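Local coordinates for type VII secretion system protein EssB (PDB 4ANN) that is an integral membrane component of the staphylococcal type VII (Ess) secretion system, probably needed for secretion of EsxA and EsxB, represented here by its cytoplasmic part, at residues 37-42 against 123-128; 138-143 against 181-186; 84-89 against 110-115; 22-27 against 127-132. One frame throughout, in Å; residues are numbered along the deposited sequence. Where two conformers were deposited one is given.

Contact 1 of 4, residues 37-42 against 123-128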
loop_
_atom_site.group_PDB
_atom_site.type_symbol
_atom_site.label_atom_id
_atom_site.label_comp_id
_atom_site.label_asym_id
_atom_site.label_seq_id
_atom_site.Cartn_x
_atom_site.Cartn_y
_atom_site.Cartn_z
ATOM N N MET A 37 19.636 9.408 -1.054
ATOM C CA MET A 37 18.676 9.203 0.054
ATOM C C MET A 37 17.705 10.373 0.173
ATOM O O MET A 37 16.590 10.226 0.681
ATOM C CB MET A 37 19.452 8.904 1.328
ATOM C CG MET A 37 20.202 7.581 1.323
ATOM S SD MET A 37 19.191 6.079 1.427
ATOM C CE MET A 37 19.095 5.631 -0.280
ATOM N N TYR A 38 18.080 11.555 -0.293
ATOM C CA TYR A 38 17.184 12.723 -0.283
ATOM C C TYR A 38 15.897 12.413 -1.047
ATOM O O TYR A 38 14.866 13.027 -0.796
ATOM C CB TYR A 38 17.902 13.955 -0.880
ATOM C CG TYR A 38 17.846 14.022 -2.383
ATOM C CD1 TYR A 38 18.787 13.282 -3.111
ATOM C CD2 TYR A 38 16.893 14.775 -3.090
ATOM C CE1 TYR A 38 18.807 13.257 -4.495
ATOM C CE2 TYR A 38 16.894 14.771 -4.474
ATOM C CZ TYR A 38 17.847 14.022 -5.134
ATOM O OH TYR A 38 17.817 14.061 -6.504
ATOM N N LEU A 39 15.921 11.474 -2.010
ATOM C CA LEU A 39 14.674 11.136 -2.749
ATOM C C LEU A 39 13.641 10.606 -1.804
ATOM O O LEU A 39 12.407 10.662 -2.129
ATOM C CB LEU A 39 14.957 10.135 -3.848
ATOM C CG LEU A 39 15.847 10.683 -4.973
ATOM C CD1 LEU A 39 16.193 9.594 -5.979
ATOM C CD2 LEU A 39 15.254 11.901 -5.656
ATOM N N LEU A 40 14.022 10.027 -0.663
ATOM C CA LEU A 40 13.037 9.467 0.255
ATOM C C LEU A 40 12.269 10.559 0.968
ATOM O O LEU A 40 11.229 10.235 1.589
ATOM C CB LEU A 40 13.736 8.568 1.244
ATOM C CG LEU A 40 14.424 7.351 0.663
ATOM C CD1 LEU A 40 15.079 6.480 1.744
ATOM C CD2 LEU A 40 13.436 6.501 -0.146
ATOM N N GLU A 41 12.699 11.813 0.908
ATOM C CA GLU A 41 11.962 12.894 1.515
ATOM C C GLU A 41 11.428 13.871 0.477
ATOM O O GLU A 41 10.806 14.868 0.844
ATOM C CB GLU A 41 12.760 13.636 2.608
ATOM C CG GLU A 41 13.946 14.408 2.046
ATOM C CD GLU A 41 14.678 15.238 3.057
ATOM O OE1 GLU A 41 14.249 15.406 4.218
ATOM O OE2 GLU A 41 15.757 15.780 2.648
ATOM N N GLN A 42 11.614 13.632 -0.821
ATOM C CA GLN A 42 11.084 14.507 -1.835
ATOM C C GLN A 42 9.567 14.339 -1.939
ATOM O O GLN A 42 9.084 13.226 -1.944
ATOM C CB GLN A 42 11.737 14.162 -3.182
ATOM C CG GLN A 42 11.449 15.127 -4.262
ATOM C CD GLN A 42 12.351 14.991 -5.498
ATOM O OE1 GLN A 42 13.424 15.617 -5.555
ATOM N NE2 GLN A 42 11.901 14.172 -6.420
ATOM N N ARG A 123 8.789 4.027 1.480
ATOM C CA ARG A 123 9.296 4.070 0.120
ATOM C C ARG A 123 10.648 3.355 0.006
ATOM O O ARG A 123 11.527 3.621 0.798
ATOM C CB ARG A 123 9.640 5.434 -0.379
ATOM C CG ARG A 123 8.778 6.500 0.043
ATOM C CD ARG A 123 9.089 7.847 -0.589
ATOM N NE ARG A 123 8.362 8.914 -0.035
ATOM C CZ ARG A 123 8.452 10.180 -0.391
ATOM N NH1 ARG A 123 9.285 10.552 -1.349
ATOM N NH2 ARG A 123 7.719 11.103 0.214
ATOM N N GLY A 124 10.770 2.490 -0.970
ATOM C CA GLY A 124 12.102 2.072 -1.398
ATOM C C GLY A 124 12.510 2.781 -2.645
ATOM O O GLY A 124 11.768 3.613 -3.215
ATOM N N LEU A 125 13.723 2.459 -3.111
ATOM C CA LEU A 125 14.275 2.993 -4.336
ATOM C C LEU A 125 14.872 1.860 -5.112
ATOM O O LEU A 125 15.704 1.155 -4.544
ATOM C CB LEU A 125 15.352 3.994 -4.066
ATOM C CG LEU A 125 14.919 5.313 -3.525
ATOM C CD1 LEU A 125 16.187 6.039 -3.065
ATOM C CD2 LEU A 125 14.147 6.112 -4.597
ATOM N N GLN A 126 14.454 1.761 -6.364
ATOM C CA GLN A 126 14.917 0.648 -7.183
ATOM C C GLN A 126 16.416 0.555 -7.184
ATOM O O GLN A 126 17.100 1.551 -7.392
ATOM C CB GLN A 126 14.379 0.811 -8.605
ATOM C CG GLN A 126 12.839 0.787 -8.486
ATOM C CD GLN A 126 12.420 -0.539 -9.113
ATOM O OE1 GLN A 126 12.806 -1.597 -8.621
ATOM N NE2 GLN A 126 11.678 -0.347 -10.206
ATOM N N ASN A 127 16.911 -0.652 -6.907
ATOM C CA ASN A 127 18.323 -0.947 -7.066
ATOM C C ASN A 127 19.123 -0.218 -5.995
ATOM O O ASN A 127 20.344 -0.300 -6.109
ATOM C CB ASN A 127 18.893 -0.551 -8.434
ATOM C CG ASN A 127 18.166 -1.162 -9.598
ATOM O OD1 ASN A 127 17.845 -0.546 -10.625
ATOM N ND2 ASN A 127 17.893 -2.459 -9.483
ATOM N N VAL A 128 18.458 0.382 -5.013
ATOM C CA VAL A 128 19.156 1.204 -4.034
ATOM C C VAL A 128 18.857 0.865 -2.584
ATOM O O VAL A 128 19.766 0.724 -1.798
ATOM C CB VAL A 128 18.852 2.685 -4.307
ATOM C CG1 VAL A 128 19.405 3.520 -3.196
ATOM C CG2 VAL A 128 19.442 3.093 -5.631
HETATM O O HOH W 1 8.080 14.246 1.329
#
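R123 NH1 donates to Q42 O at 2.7 Å in a nearly straight bond (167°) that lies in both the guanidinium plane and the carbonyl plane. NH2 adds a weak second bond to the same oxygen. L40 O sits over the centre of the guanidinium, 3.4 Å above its plane. The chain is extended from CG to NE, which carries the charge to the end of the 3-10 turn 38-40; there I48 O takes NH2 and Y101 makes a cation-pi contact. Below this polar head the branched, apolar ends of L40 and L125 fill the buried side. L40 CD2 rests 3.9 Å from L125 CG, and L39 CB lies 4.2 Å from L125 CD2. In one of its two conformers, M37 bends at chi2 and brings CE within 3.6 Å of V128 CG1. With backbone carbonyls as its acceptors, the buried arginine can join loop 37-42 to strand 124-125, and the carbonyl-rich end of the turn probably helps stabilise its positive charge.

Contact 2 of 4, residues 138-143 against 181-186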
loop_
_atom_site.group_PDB
_atom_site.type_symbol
_atom_site.label_atom_id
_atom_site.label_comp_id
_atom_site.label_asym_id
_atom_site.label_seq_id
_atom_site.Cartn_x
_atom_site.Cartn_y
_atom_site.Cartn_z
ATOM N N GLU A 138 1.502 -11.107 -6.180
ATOM C CA GLU A 138 1.390 -10.755 -4.772
ATOM C C GLU A 138 0.719 -9.409 -4.574
ATOM O O GLU A 138 0.035 -9.174 -3.566
ATOM C CB GLU A 138 2.802 -10.880 -4.155
ATOM C CG GLU A 138 2.817 -10.125 -2.852
ATOM C CD GLU A 138 2.729 -10.572 -1.437
ATOM O OE1 GLU A 138 1.750 -11.085 -0.904
ATOM O OE2 GLU A 138 3.730 -10.288 -0.736
ATOM N N PHE A 139 0.819 -8.470 -5.514
ATOM C CA PHE A 139 0.029 -7.244 -5.492
ATOM C C PHE A 139 -1.470 -7.590 -5.563
ATOM O O PHE A 139 -2.308 -7.048 -4.813
ATOM C CB PHE A 139 0.426 -6.356 -6.685
ATOM C CG PHE A 139 -0.378 -5.052 -6.719
ATOM C CD1 PHE A 139 -0.036 -3.978 -5.943
ATOM C CD2 PHE A 139 -1.523 -4.933 -7.509
ATOM C CE1 PHE A 139 -0.713 -2.773 -5.935
ATOM C CE2 PHE A 139 -2.217 -3.738 -7.504
ATOM C CZ PHE A 139 -1.900 -2.694 -6.694
ATOM N N LEU A 140 -1.834 -8.515 -6.428
ATOM C CA LEU A 140 -3.235 -8.925 -6.549
ATOM C C LEU A 140 -3.722 -9.572 -5.275
ATOM O O LEU A 140 -4.848 -9.270 -4.850
ATOM C CB LEU A 140 -3.398 -9.847 -7.757
ATOM C CG LEU A 140 -4.812 -10.310 -7.995
ATOM C CD1 LEU A 140 -5.767 -9.095 -8.165
ATOM C CD2 LEU A 140 -4.858 -11.214 -9.235
ATOM N N THR A 141 -2.953 -10.469 -4.662
ATOM C CA THR A 141 -3.400 -11.084 -3.418
ATOM C C THR A 141 -3.632 -10.017 -2.354
ATOM O O THR A 141 -4.609 -10.066 -1.603
ATOM C CB THR A 141 -2.327 -12.087 -2.948
ATOM O OG1 THR A 141 -2.300 -13.154 -3.888
ATOM C CG2 THR A 141 -2.648 -12.660 -1.590
ATOM N N ARG A 142 -2.688 -9.085 -2.230
ATOM C CA ARG A 142 -2.826 -8.014 -1.228
ATOM C C ARG A 142 -4.039 -7.129 -1.517
ATOM O O ARG A 142 -4.775 -6.732 -0.590
ATOM C CB ARG A 142 -1.527 -7.238 -1.146
ATOM C CG ARG A 142 -0.408 -8.009 -0.518
ATOM C CD ARG A 142 0.956 -7.323 -0.671
ATOM N NE ARG A 142 1.914 -8.020 0.157
ATOM C CZ ARG A 142 2.179 -7.749 1.426
ATOM N NH1 ARG A 142 1.679 -6.692 2.086
ATOM N NH2 ARG A 142 3.030 -8.510 2.061
ATOM N N TYR A 143 -4.291 -6.803 -2.781
ATOM C CA TYR A 143 -5.469 -6.007 -3.141
ATOM C C TYR A 143 -6.753 -6.741 -2.768
ATOM O O TYR A 143 -7.673 -6.169 -2.180
ATOM C CB TYR A 143 -5.348 -5.647 -4.630
ATOM C CG TYR A 143 -6.210 -4.534 -5.118
ATOM C CD1 TYR A 143 -7.202 -3.858 -4.424
ATOM C CD2 TYR A 143 -5.998 -4.097 -6.412
ATOM C CE1 TYR A 143 -7.944 -2.852 -4.999
ATOM C CE2 TYR A 143 -6.737 -3.081 -6.998
ATOM C CZ TYR A 143 -7.695 -2.435 -6.263
ATOM O OH TYR A 143 -8.439 -1.417 -6.851
ATOM N N ALA A 181 -9.419 -13.524 -11.524
ATOM C CA ALA A 181 -8.226 -14.178 -12.015
ATOM C C ALA A 181 -7.072 -13.207 -12.178
ATOM O O ALA A 181 -5.967 -13.701 -12.118
ATOM C CB ALA A 181 -8.472 -14.898 -13.330
ATOM N N THR A 182 -7.408 -11.960 -12.454
ATOM C CA THR A 182 -6.409 -10.940 -12.755
ATOM C C THR A 182 -6.861 -9.630 -12.103
ATOM O O THR A 182 -8.001 -9.460 -11.683
ATOM C CB THR A 182 -6.192 -10.645 -14.226
ATOM O OG1 THR A 182 -7.419 -10.109 -14.675
ATOM C CG2 THR A 182 -5.907 -11.906 -15.047
ATOM N N LEU A 183 -5.932 -8.678 -12.083
ATOM C CA LEU A 183 -6.240 -7.359 -11.597
ATOM C C LEU A 183 -7.371 -6.713 -12.345
ATOM O O LEU A 183 -8.314 -6.142 -11.766
ATOM C CB LEU A 183 -4.956 -6.543 -11.664
ATOM C CG LEU A 183 -4.972 -5.133 -11.211
ATOM C CD1 LEU A 183 -5.414 -5.021 -9.782
ATOM C CD2 LEU A 183 -3.585 -4.444 -11.291
ATOM N N ASP A 184 -7.348 -6.789 -13.679
ATOM C CA ASP A 184 -8.444 -6.233 -14.444
ATOM C C ASP A 184 -9.788 -6.856 -14.111
ATOM O O ASP A 184 -10.797 -6.161 -14.077
ATOM C CB ASP A 184 -8.231 -6.399 -15.965
ATOM C CG ASP A 184 -7.175 -5.392 -16.453
ATOM O OD1 ASP A 184 -6.889 -4.417 -15.720
ATOM O OD2 ASP A 184 -6.584 -5.579 -17.529
ATOM N N LEU A 185 -9.915 -8.126 -13.872
ATOM C CA LEU A 185 -11.124 -8.840 -13.533
ATOM C C LEU A 185 -11.500 -8.482 -12.103
ATOM O O LEU A 185 -12.709 -8.409 -11.845
ATOM C CB LEU A 185 -11.047 -10.352 -13.752
ATOM C CG LEU A 185 -10.964 -10.784 -15.228
ATOM C CD1 LEU A 185 -10.489 -12.206 -15.373
ATOM C CD2 LEU A 185 -12.310 -10.559 -15.878
ATOM N N LEU A 186 -10.586 -8.236 -11.193
ATOM C CA LEU A 186 -10.974 -7.733 -9.873
ATOM C C LEU A 186 -11.608 -6.359 -10.017
ATOM O O LEU A 186 -12.655 -6.094 -9.402
ATOM C CB LEU A 186 -9.777 -7.676 -8.916
ATOM C CG LEU A 186 -10.072 -7.148 -7.546
ATOM C CD1 LEU A 186 -11.137 -7.974 -6.817
ATOM C CD2 LEU A 186 -8.799 -7.088 -6.696
#
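L183 and L186 meet the ring of Y143 from two directions. L186 CD2 lies over a face, 4.2 Å from the ring centroid and 18° off the normal, a CH-pi contact; L183 CD1 comes in at the edge, 3.5 Å from Y143 CD2. The other methyl of L183, CD2, stands 4.1 Å from F139 CE2, so this one forked side chain serves two aromatics. L140 is forked too: its CD1 packs 3.9 Å from L186 CD2, the two side chains lying alongside and pointing opposite ways, while CD2 lies against the backbone of T182, 3.8 Å from T182 C. Leucine suits these places because its two methyls can fill separate niches between helices. The contact joins helix 136-151 to the first turn of helix 183-192 within the helical part of a domain whose family is probably related to the protein kinases. T182 is the N-cap of that second helix, and its OG1 accepts from L185 N at 3.3 Å, fixing the turn that presents L183 and L186. On the other helix, Y143 has CG anti to its backbone nitrogen (chi1 -163°), which directs the ring across the interface; its hydroxyl is hydrogen-bonded to L87 O.

Contact 3 of 4, residues 84-89 against 110-115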
loop_
_atom_site.group_PDB
_atom_site.type_symbol
_atom_site.label_atom_id
_atom_site.label_comp_id
_atom_site.label_asym_id
_atom_site.label_seq_id
_atom_site.Cartn_x
_atom_site.Cartn_y
_atom_site.Cartn_z
ATOM N N LEU A 84 -16.505 1.410 -2.246
ATOM C CA LEU A 84 -16.098 0.900 -3.558
ATOM C C LEU A 84 -15.279 1.916 -4.343
ATOM O O LEU A 84 -14.315 1.550 -4.981
ATOM C CB LEU A 84 -17.313 0.453 -4.375
ATOM C CG LEU A 84 -17.955 -0.863 -3.901
ATOM C CD1 LEU A 84 -19.314 -1.051 -4.484
ATOM C CD2 LEU A 84 -17.012 -2.028 -4.232
ATOM N N ARG A 85 -15.642 3.194 -4.279
ATOM C CA ARG A 85 -14.870 4.223 -4.977
ATOM C C ARG A 85 -13.417 4.206 -4.494
ATOM O O ARG A 85 -12.470 4.241 -5.297
ATOM C CB ARG A 85 -15.513 5.569 -4.816
ATOM C CG ARG A 85 -14.788 6.664 -5.573
ATOM C CD ARG A 85 -15.571 7.962 -5.637
ATOM N NE ARG A 85 -15.716 8.673 -4.362
ATOM C CZ ARG A 85 -14.847 9.494 -3.849
ATOM N NH1 ARG A 85 -13.676 9.686 -4.437
ATOM N NH2 ARG A 85 -15.134 10.118 -2.721
ATOM N N TYR A 86 -13.236 4.217 -3.173
ATOM C CA TYR A 86 -11.922 4.189 -2.590
ATOM C C TYR A 86 -11.173 2.922 -2.977
ATOM O O TYR A 86 -9.981 2.969 -3.369
ATOM C CB TYR A 86 -11.996 4.320 -1.069
ATOM C CG TYR A 86 -12.140 5.759 -0.566
ATOM C CD1 TYR A 86 -13.150 6.621 -0.962
ATOM C CD2 TYR A 86 -11.206 6.275 0.340
ATOM C CE1 TYR A 86 -13.247 7.904 -0.495
ATOM C CE2 TYR A 86 -11.306 7.564 0.812
ATOM C CZ TYR A 86 -12.322 8.397 0.381
ATOM O OH TYR A 86 -12.426 9.685 0.822
ATOM N N LEU A 87 -11.825 1.770 -2.878
ATOM C CA LEU A 87 -11.183 0.504 -3.244
ATOM C C LEU A 87 -10.750 0.485 -4.704
ATOM O O LEU A 87 -9.635 0.037 -5.010
ATOM C CB LEU A 87 -12.097 -0.662 -2.943
ATOM C CG LEU A 87 -12.317 -1.023 -1.489
ATOM C CD1 LEU A 87 -13.453 -2.012 -1.356
ATOM C CD2 LEU A 87 -11.048 -1.551 -0.873
ATOM N N LEU A 88 -11.603 0.959 -5.603
ATOM C CA LEU A 88 -11.275 1.041 -7.016
ATOM C C LEU A 88 -10.069 1.927 -7.234
ATOM O O LEU A 88 -9.207 1.645 -8.074
ATOM C CB LEU A 88 -12.474 1.511 -7.793
ATOM C CG LEU A 88 -13.530 0.430 -8.078
ATOM C CD1 LEU A 88 -14.880 1.035 -8.408
ATOM C CD2 LEU A 88 -13.057 -0.472 -9.233
ATOM N N ASN A 89 -9.979 3.019 -6.488
ATOM C CA ASN A 89 -8.864 3.950 -6.674
ATOM C C ASN A 89 -7.541 3.403 -6.235
ATOM O O ASN A 89 -6.501 3.957 -6.651
ATOM C CB ASN A 89 -9.151 5.275 -5.964
ATOM C CG ASN A 89 -10.215 6.133 -6.654
ATOM O OD1 ASN A 89 -10.532 5.931 -7.821
ATOM N ND2 ASN A 89 -10.718 7.097 -5.923
ATOM N N LEU A 110 -1.220 2.275 3.722
ATOM C CA LEU A 110 -2.129 2.841 2.765
ATOM C C LEU A 110 -3.002 3.912 3.432
ATOM O O LEU A 110 -3.667 3.669 4.438
ATOM C CB LEU A 110 -3.039 1.739 2.199
ATOM C CG LEU A 110 -4.062 2.193 1.172
ATOM C CD1 LEU A 110 -3.423 2.832 -0.038
ATOM C CD2 LEU A 110 -4.905 0.980 0.735
ATOM N N PHE A 111 -3.014 5.063 2.792
ATOM C CA PHE A 111 -3.798 6.218 3.178
ATOM C C PHE A 111 -4.513 6.767 1.948
ATOM O O PHE A 111 -4.177 6.395 0.818
ATOM C CB PHE A 111 -2.915 7.328 3.782
ATOM C CG PHE A 111 -2.178 6.884 5.031
ATOM C CD1 PHE A 111 -1.048 6.104 4.936
ATOM C CD2 PHE A 111 -2.636 7.234 6.268
ATOM C CE1 PHE A 111 -0.369 5.695 6.055
ATOM C CE2 PHE A 111 -1.973 6.823 7.412
ATOM C CZ PHE A 111 -0.835 6.045 7.303
ATOM N N PHE A 112 -5.484 7.639 2.175
ATOM C CA PHE A 112 -6.219 8.286 1.099
ATOM C C PHE A 112 -6.227 9.773 1.264
ATOM O O PHE A 112 -6.333 10.300 2.381
ATOM C CB PHE A 112 -7.668 7.770 1.035
ATOM C CG PHE A 112 -7.770 6.325 0.645
ATOM C CD1 PHE A 112 -7.803 5.952 -0.669
ATOM C CD2 PHE A 112 -7.836 5.325 1.629
ATOM C CE1 PHE A 112 -7.932 4.611 -1.055
ATOM C CE2 PHE A 112 -7.974 4.007 1.224
ATOM C CZ PHE A 112 -8.011 3.634 -0.083
ATOM N N THR A 113 -6.131 10.461 0.122
ATOM C CA THR A 113 -6.318 11.914 0.135
ATOM C C THR A 113 -7.780 12.259 0.324
ATOM O O THR A 113 -8.672 11.395 0.325
ATOM C CB THR A 113 -5.834 12.492 -1.207
ATOM O OG1 THR A 113 -6.749 12.090 -2.220
ATOM C CG2 THR A 113 -4.435 12.083 -1.573
ATOM N N ARG A 114 -8.091 13.556 0.459
ATOM C CA ARG A 114 -9.461 14.011 0.578
ATOM C C ARG A 114 -10.302 13.678 -0.653
ATOM O O ARG A 114 -11.536 13.625 -0.539
ATOM C CB ARG A 114 -9.489 15.529 0.832
ATOM C CG ARG A 114 -9.181 15.869 2.272
ATOM C CD ARG A 114 -8.962 17.355 2.451
ATOM N NE ARG A 114 -7.994 17.643 3.534
ATOM C CZ ARG A 114 -8.368 17.623 4.810
ATOM N NH1 ARG A 114 -9.630 17.346 5.190
ATOM N NH2 ARG A 114 -7.502 17.881 5.788
ATOM N N ASP A 115 -9.687 13.460 -1.793
ATOM C CA ASP A 115 -10.356 12.986 -3.001
ATOM C C ASP A 115 -10.494 11.482 -3.105
ATOM O O ASP A 115 -11.075 11.001 -4.079
ATOM C CB ASP A 115 -9.680 13.509 -4.249
ATOM C CG ASP A 115 -10.258 14.868 -4.609
ATOM O OD1 ASP A 115 -11.502 15.017 -4.845
ATOM O OD2 ASP A 115 -9.505 15.855 -4.532
HETATM O O HOH W 2 -13.295 11.497 -1.034
HETATM O O HOH W 3 -10.436 10.473 2.352
#
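Y86 of helix 80-89 and F112 of strand 110-112 have the closest CA atoms of the two segments, 7.9 Å apart. The helix turns Y86 and N89 toward the other segment, whereas R85 starts off to the side and only its end comes back; after F112 the chain goes on through T113, R114 and D115. Helix 80-89 thus packs on the central strand of the small antiparallel sheet 70-71, 110-112, 118-120 and on the turn that follows. Y86 CD2 sits over one face of F112, toward its rim, 3.4 Å from F112 CG, with the two ring planes inclined at 57°, while F78 packs edge-to-face with Y86. R85 bends at chi3 (69°), and this brings NH1 to D115 O at 2.9 Å; the oxygen lies in the guanidinium plane, although the nitrogen stands above the carbonyl plane. R85 NE forms a salt bridge with E82, which helps set the guanidinium. One water joins R85 NH2, Y86 OH (2.7 Å) and R114 O (2.8 Å); another links Y86 OH (2.6 Å) to T113 O. Tyrosine suits its place by pairing an aromatic flank with a hydroxyl that meets two waters. The chemistry is thus divided: aromatic carbon packs against F112, whereas the turn is held by arginine and water through the carbonyl oxygens of T113, R114 and D115.

Contact 4 of 4, residues 22-27 against 127-132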
loop_
_atom_site.group_PDB
_atom_site.type_symbol
_atom_site.label_atom_id
_atom_site.label_comp_id
_atom_site.label_asym_id
_atom_site.label_seq_id
_atom_site.Cartn_x
_atom_site.Cartn_y
_atom_site.Cartn_z
ATOM N N ARG A 22 11.349 5.226 10.554
ATOM C CA ARG A 22 12.079 4.158 9.918
ATOM C C ARG A 22 13.570 4.433 10.055
ATOM O O ARG A 22 14.030 5.557 9.840
ATOM C CB ARG A 22 11.664 4.162 8.443
ATOM C CG ARG A 22 12.461 3.208 7.644
ATOM C CD ARG A 22 12.126 3.394 6.150
ATOM N NE ARG A 22 12.935 2.416 5.460
ATOM C CZ ARG A 22 12.945 2.341 4.125
ATOM N NH1 ARG A 22 12.243 3.155 3.384
ATOM N NH2 ARG A 22 13.707 1.378 3.575
ATOM N N GLU A 23 14.379 3.384 10.330
ATOM C CA GLU A 23 15.826 3.509 10.377
ATOM C C GLU A 23 16.424 2.664 9.295
ATOM O O GLU A 23 16.055 1.498 9.097
ATOM C CB GLU A 23 16.377 3.082 11.752
ATOM C CG GLU A 23 17.913 3.197 11.801
ATOM C CD GLU A 23 18.488 2.842 13.115
ATOM O OE1 GLU A 23 18.084 3.564 14.044
ATOM O OE2 GLU A 23 19.338 1.941 13.269
ATOM N N ILE A 24 17.366 3.247 8.562
ATOM C CA ILE A 24 18.104 2.572 7.470
ATOM C C ILE A 24 19.566 2.562 7.819
ATOM O O ILE A 24 20.192 3.621 7.868
ATOM C CB ILE A 24 17.891 3.308 6.127
ATOM C CG1 ILE A 24 16.390 3.364 5.768
ATOM C CG2 ILE A 24 18.768 2.681 5.020
ATOM C CD1 ILE A 24 16.077 4.291 4.646
ATOM N N PRO A 25 20.169 1.401 8.082
ATOM C CA PRO A 25 21.638 1.410 8.408
ATOM C C PRO A 25 22.422 1.861 7.208
ATOM O O PRO A 25 22.177 1.463 6.061
ATOM C CB PRO A 25 21.919 -0.047 8.760
ATOM C CG PRO A 25 20.607 -0.648 9.046
ATOM C CD PRO A 25 19.554 0.046 8.176
ATOM N N LYS A 26 23.461 2.666 7.427
ATOM C CA LYS A 26 24.266 3.126 6.293
ATOM C C LYS A 26 24.990 1.991 5.536
ATOM O O LYS A 26 25.172 2.068 4.326
ATOM C CB LYS A 26 25.267 4.124 6.808
ATOM C CG LYS A 26 24.658 5.502 6.963
ATOM C CD LYS A 26 25.685 6.476 7.495
ATOM C CE LYS A 26 25.115 7.891 7.599
ATOM N NZ LYS A 26 26.111 8.846 8.105
ATOM N N SER A 27 25.426 0.971 6.240
ATOM C CA SER A 27 26.142 -0.067 5.500
ATOM C C SER A 27 25.224 -0.806 4.585
ATOM O O SER A 27 25.705 -1.499 3.708
ATOM C CB SER A 27 26.764 -1.041 6.496
ATOM O OG SER A 27 25.764 -1.630 7.327
ATOM N N ASN A 127 16.911 -0.652 -6.907
ATOM C CA ASN A 127 18.323 -0.947 -7.066
ATOM C C ASN A 127 19.123 -0.218 -5.995
ATOM O O ASN A 127 20.344 -0.300 -6.109
ATOM C CB ASN A 127 18.893 -0.551 -8.434
ATOM C CG ASN A 127 18.166 -1.162 -9.598
ATOM O OD1 ASN A 127 17.845 -0.546 -10.625
ATOM N ND2 ASN A 127 17.893 -2.459 -9.483
ATOM N N VAL A 128 18.458 0.382 -5.013
ATOM C CA VAL A 128 19.156 1.204 -4.034
ATOM C C VAL A 128 18.857 0.865 -2.584
ATOM O O VAL A 128 19.766 0.724 -1.798
ATOM C CB VAL A 128 18.852 2.685 -4.307
ATOM C CG1 VAL A 128 19.405 3.520 -3.196
ATOM C CG2 VAL A 128 19.442 3.093 -5.631
ATOM N N VAL A 129 17.545 0.817 -2.248
ATOM C CA VAL A 129 17.166 0.458 -0.894
ATOM C C VAL A 129 15.807 -0.224 -0.921
ATOM O O VAL A 129 14.928 0.129 -1.750
ATOM C CB VAL A 129 17.205 1.666 0.067
ATOM C CG1 VAL A 129 16.143 2.696 -0.266
ATOM C CG2 VAL A 129 17.030 1.214 1.518
ATOM N N ASP A 130 15.610 -1.171 -0.039
ATOM C CA ASP A 130 14.365 -1.892 0.152
ATOM C C ASP A 130 13.276 -0.942 0.594
ATOM O O ASP A 130 13.574 0.189 1.069
ATOM C CB ASP A 130 14.574 -3.006 1.197
ATOM C CG ASP A 130 15.362 -4.189 0.698
ATOM O OD1 ASP A 130 15.586 -4.319 -0.524
ATOM O OD2 ASP A 130 15.771 -5.009 1.582
ATOM N N PRO A 131 11.970 -1.270 0.442
ATOM C CA PRO A 131 11.458 -2.554 -0.011
ATOM C C PRO A 131 11.693 -2.816 -1.503
ATOM O O PRO A 131 11.744 -1.925 -2.339
ATOM C CB PRO A 131 9.937 -2.499 0.277
ATOM C CG PRO A 131 9.655 -1.017 0.345
ATOM C CD PRO A 131 10.891 -0.423 0.937
ATOM N N LEU A 132 11.833 -4.123 -1.732
ATOM C CA LEU A 132 11.779 -4.592 -3.063
ATOM C C LEU A 132 10.346 -4.592 -3.585
ATOM O O LEU A 132 9.414 -4.829 -2.806
ATOM C CB LEU A 132 12.198 -6.070 -3.106
ATOM C CG LEU A 132 13.544 -6.386 -2.423
ATOM C CD1 LEU A 132 13.769 -7.887 -2.318
ATOM C CD2 LEU A 132 14.618 -5.609 -3.182
#
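The guanidinium of R22 meets D130 O near its edge: NH2 donates at 2.8 Å with an angle of 149°, the oxygen tilted slightly from the guanidinium plane and the nitrogen standing above the carbonyl plane. One face of the group is covered by I24 CD1 from its own strand, 3.6 Å above the plane and over its centre, so the flat cation lies on an aliphatic support. V129 CG2 approaches NH2 obliquely at 3.9 Å. The extended arginine, with CG anti to the backbone nitrogen (chi1 173°), spans the distance between strand and loop, and its NH1 turns to R123 O, a reach that suits its length. Next to it, I24 CG2 touches V129 CG2 at 4.2 Å, the two beta-branched side chains set roughly perpendicular. A cis peptide bond joins D130 to P131, with P131 CD 4.3 Å from R22 NH2. A classic beta bulge, with V128 and V129 opposite L125, precedes D130. Strand 21-25 lies at the edge of its antiparallel sheet, R22 and I24 pairing with I61 and F59 of strand 58-63, while P131 O accepts a hydrogen bond from T102 OG1 and the loop runs on to helix 136-151.

How the contacts relate
Contacts 1 and 4 are neighbours that share N127 and V128, joined by an arginine-carbonyl bond and by packing of L40 on I24. Both use an arginine to grip main-chain carbonyls, but contact 1 is buried whereas contact 4 is nearer the surface. Contact 2, partly buried and without hydrogen bonds across it, is a helix-helix interface of leucines and aromatics. Contact 3, at the surface on the opposite side of the chain's centre from contact 4, relies more on water, with two waters bridging its segments. Contacts 2 and 3 meet through a tyrosine hydroxyl that ties helix 136-151 to helix 80-89, whereas contact 1 touches neither of them.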